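Local coordinates for ligand-gated channel protein (Acinetobacter baumannii, PDB 6H7V), which probably carries ferric preacinetobactin across the outer membrane of this pathogen as a TonB-dependent siderophore receptor, at residues Q376-Y381 / F412-T417. Numbering follows the deposited sequence.
Sequences QDDYSY and FLFHST. Unlike the reference sequence in segment 376-381: Ser380 (reference Gly).
A classic beta bulge, where Leu413 and Phe414 both face Asp378, shifts the register by one residue in the antiparallel pairing of neighbouring barrel strands 361-381 and 412-431 of this TonB-dependent receptor. Asp378 O takes a bond from Leu413 N (2.8 Å) and a weak, longer one from Phe414 N, while Asp378 N donates to Phe414 O. Beyond the bulge Gln376 and Ser416 form a regular hydrogen-bonded pair. On the sheet face of Asp377 and Tyr379, His415 ND1 gives a nearly straight bond (163°) to Asp377 OD1, 2.8 Å long; Asp377 OD1 lies in the imidazole plane, while ND1 approaches from above the carboxylate plane. A chi1 of 174° carries the Phe412 ring away from its own backbone N, and its edge meets the face of Tyr379, a T-shaped pair with centroids 5.8 Å apart. On the face of Asp378 and Phe414, the flat Phe414 ring offers its face to Asp378 CB, 4.0 Å from the ring centroid, and the carboxylate stacks on it at a slight tilt. The Gln376 amide suits a carboxylate neighbour: NE2, in line at 171°, binds the syn lone pair of Asp378 OD1, which a water bridges to Phe414 O and Ser416 OG. If protonated, His415 could balance Asp377, whereas amide and water probably steady Asp378 over the Phe414 ring.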
ATOM      1  N   GLN A 376       7.798  19.879   7.040  1.00 35.42           N
ATOM      2  CA  GLN A 376       7.808  18.923   8.110  1.00 37.06           C
ATOM      3  C   GLN A 376       8.622  19.459   9.284  1.00 38.83           C
ATOM      4  O   GLN A 376       9.724  19.968   9.104  1.00 40.47           O
ATOM      5  CB  GLN A 376       8.395  17.598   7.604  1.00 38.18           C
ATOM      6  CG  GLN A 376       8.261  16.462   8.589  1.00 39.79           C
ATOM      7  CD  GLN A 376       8.487  15.076   7.966  1.00 38.24           C
ATOM      8  OE1 GLN A 376       7.913  14.722   6.940  1.00 37.56           O
ATOM      9  NE2 GLN A 376       9.246  14.272   8.646  1.00 34.87           N
ATOM     10  N   ASP A 377       8.101  19.274  10.492  1.00 38.87           N
ATOM     11  CA  ASP A 377       8.899  19.409  11.702  1.00 39.17           C
ATOM     12  C   ASP A 377       9.042  18.076  12.437  1.00 37.83           C
ATOM     13  O   ASP A 377       8.059  17.355  12.635  1.00 34.16           O
ATOM     14  CB  ASP A 377       8.240  20.426  12.621  1.00 41.94           C
ATOM     15  CG  ASP A 377       8.276  21.832  12.058  1.00 44.23           C
ATOM     16  OD1 ASP A 377       9.309  22.244  11.488  1.00 45.44           O
ATOM     17  OD2 ASP A 377       7.280  22.545  12.245  1.00 46.19           O
ATOM     18  N   ASP A 378      10.267  17.785  12.873  1.00 38.03           N
ATOM     19  CA  ASP A 378      10.571  16.553  13.603  1.00 38.93           C
ATOM     20  C   ASP A 378      11.001  16.875  15.033  1.00 37.71           C
ATOM     21  O   ASP A 378      11.866  17.735  15.252  1.00 36.75           O
ATOM     22  CB  ASP A 378      11.713  15.791  12.921  1.00 42.96           C
ATOM     23  CG  ASP A 378      11.231  14.880  11.792  1.00 46.44           C
ATOM     24  OD1 ASP A 378      10.620  15.406  10.837  1.00 48.33           O
ATOM     25  OD2 ASP A 378      11.558  13.660  11.810  1.00 49.66           O
ATOM     26  N   TYR A 379      10.426  16.147  15.989  1.00 35.20           N
ATOM     27  CA  TYR A 379      10.777  16.253  17.383  1.00 35.00           C
ATOM     28  C   TYR A 379      11.168  14.879  17.868  1.00 35.23           C
ATOM     29  O   TYR A 379      10.476  13.900  17.608  1.00 33.84           O
ATOM     30  CB  TYR A 379       9.569  16.705  18.194  1.00 36.14           C
ATOM     31  CG  TYR A 379       8.925  17.972  17.720  1.00 36.91           C
ATOM     32  CD1 TYR A 379       8.128  17.983  16.574  1.00 35.90           C
ATOM     33  CD2 TYR A 379       9.064  19.158  18.441  1.00 38.28           C
ATOM     34  CE1 TYR A 379       7.512  19.142  16.142  1.00 35.62           C
ATOM     35  CE2 TYR A 379       8.460  20.328  18.003  1.00 38.96           C
ATOM     36  CZ  TYR A 379       7.663  20.309  16.870  1.00 38.15           C
ATOM     37  OH  TYR A 379       7.150  21.495  16.383  1.00 39.86           O
ATOM     38  N   SER A 380      12.246  14.787  18.620  1.00 36.96           N
ATOM     39  CA  SER A 380      12.785  13.485  18.896  1.00 39.50           C
ATOM     40  C   SER A 380      13.760  13.448  20.047  1.00 43.85           C
ATOM     41  O   SER A 380      14.545  14.370  20.238  1.00 45.72           O
ATOM     42  CB  SER A 380      13.456  12.931  17.663  1.00 40.99           C
ATOM     43  OG  SER A 380      14.037  11.689  17.976  1.00 43.73           O
ATOM     44  N   TYR A 381      13.667  12.371  20.828  1.00 46.78           N
ATOM     45  CA  TYR A 381      14.755  11.921  21.653  1.00 51.10           C
ATOM     46  C   TYR A 381      15.264  10.624  21.060  1.00 57.06           C
ATOM     47  O   TYR A 381      14.531   9.613  21.022  1.00 56.36           O
ATOM     48  CB  TYR A 381      14.273  11.594  23.064  1.00 51.67           C
ATOM     49  CG  TYR A 381      14.006  12.751  23.990  1.00 49.23           C
ATOM     50  CD1 TYR A 381      15.027  13.617  24.375  1.00 48.95           C
ATOM     51  CD2 TYR A 381      12.772  12.860  24.629  1.00 48.19           C
ATOM     52  CE1 TYR A 381      14.805  14.606  25.320  1.00 48.57           C
ATOM     53  CE2 TYR A 381      12.526  13.860  25.558  1.00 49.51           C
ATOM     54  CZ  TYR A 381      13.541  14.727  25.902  1.00 49.34           C
ATOM     55  OH  TYR A 381      13.263  15.658  26.865  1.00 49.70           O
ATOM     56  N   PHE A 412      12.293  19.795  19.712  1.00 42.62           N
ATOM     57  CA  PHE A 412      12.437  20.040  18.300  1.00 42.03           C
ATOM     58  C   PHE A 412      13.841  19.662  17.849  1.00 43.61           C
ATOM     59  O   PHE A 412      14.816  20.032  18.495  1.00 46.91           O
ATOM     60  CB  PHE A 412      12.175  21.519  18.027  1.00 41.91           C
ATOM     61  CG  PHE A 412      12.439  21.919  16.618  1.00 41.48           C
ATOM     62  CD1 PHE A 412      11.707  21.366  15.564  1.00 38.62           C
ATOM     63  CD2 PHE A 412      13.442  22.851  16.325  1.00 43.48           C
ATOM     64  CE1 PHE A 412      11.896  21.806  14.273  1.00 38.47           C
ATOM     65  CE2 PHE A 412      13.681  23.243  15.011  1.00 42.91           C
ATOM     66  CZ  PHE A 412      12.930  22.690  13.984  1.00 40.46           C
ATOM     67  N   LEU A 413      13.937  18.998  16.703  1.00 44.14           N
ATOM     68  CA  LEU A 413      15.225  18.616  16.140  1.00 46.15           C
ATOM     69  C   LEU A 413      15.525  19.327  14.830  1.00 45.46           C
ATOM     70  O   LEU A 413      16.482  20.082  14.742  1.00 48.08           O
ATOM     71  CB  LEU A 413      15.262  17.108  15.919  1.00 47.77           C
ATOM     72  CG  LEU A 413      16.549  16.368  16.272  1.00 49.73           C
ATOM     73  CD1 LEU A 413      16.960  16.605  17.719  1.00 51.37           C
ATOM     74  CD2 LEU A 413      16.304  14.894  16.007  1.00 49.69           C
ATOM     75  N   PHE A 414      14.693  19.119  13.819  1.00 42.91           N
ATOM     76  CA  PHE A 414      14.898  19.797  12.548  1.00 42.94           C
ATOM     77  C   PHE A 414      13.608  19.995  11.778  1.00 41.89           C
ATOM     78  O   PHE A 414      12.649  19.256  11.953  1.00 39.99           O
ATOM     79  CB  PHE A 414      15.926  19.042  11.681  1.00 42.87           C
ATOM     80  CG  PHE A 414      15.473  17.665  11.227  1.00 40.21           C
ATOM     81  CD1 PHE A 414      15.703  16.554  12.002  1.00 41.10           C
ATOM     82  CD2 PHE A 414      14.873  17.480  10.001  1.00 40.66           C
ATOM     83  CE1 PHE A 414      15.202  15.311  11.642  1.00 39.66           C
ATOM     84  CE2 PHE A 414      14.433  16.228   9.595  1.00 40.64           C
ATOM     85  CZ  PHE A 414      14.625  15.129  10.406  1.00 37.86           C
ATOM     86  N   HIS A 415      13.651  20.960  10.865  1.00 43.03           N
ATOM     87  CA  HIS A 415      12.612  21.243   9.875  1.00 43.98           C
ATOM     88  C   HIS A 415      13.102  20.708   8.508  1.00 41.66           C
ATOM     89  O   HIS A 415      14.269  20.868   8.155  1.00 40.97           O
ATOM     90  CB  HIS A 415      12.434  22.777   9.797  1.00 48.14           C
ATOM     91  CG  HIS A 415      11.449  23.243   8.769  1.00 52.46           C
ATOM     92  ND1 HIS A 415      10.086  23.259   8.998  1.00 55.30           N
ATOM     93  CD2 HIS A 415      11.629  23.815   7.549  1.00 58.19           C
ATOM     94  CE1 HIS A 415       9.469  23.781   7.948  1.00 55.96           C
ATOM     95  NE2 HIS A 415      10.381  24.110   7.046  1.00 56.16           N
ATOM     96  N   SER A 416      12.224  20.124   7.709  1.00 38.64           N
ATOM     97  CA  SER A 416      12.656  19.621   6.417  1.00 38.37           C
ATOM     98  C   SER A 416      11.620  19.866   5.347  1.00 39.49           C
ATOM     99  O   SER A 416      10.453  20.072   5.658  1.00 43.88           O
ATOM    100  CB  SER A 416      13.010  18.136   6.489  1.00 35.98           C
ATOM    101  OG  SER A 416      11.902  17.346   6.841  1.00 35.89           O
ATOM    102  N   THR A 417      12.055  19.869   4.087  1.00 38.22           N
ATOM    103  CA  THR A 417      11.135  20.015   2.964  1.00 38.27           C
ATOM    104  C   THR A 417      11.413  19.021   1.859  1.00 36.90           C
ATOM    105  O   THR A 417      12.511  18.529   1.705  1.00 37.39           O
ATOM    106  CB  THR A 417      11.125  21.444   2.368  1.00 40.78           C
ATOM    107  OG1 THR A 417      12.305  21.667   1.594  1.00 41.90           O
ATOM    108  CG2 THR A 417      11.047  22.500   3.460  1.00 42.40           C
TER
HETATM  109  O   HOH W   1      11.493  17.547   9.701  1.00 46.15           O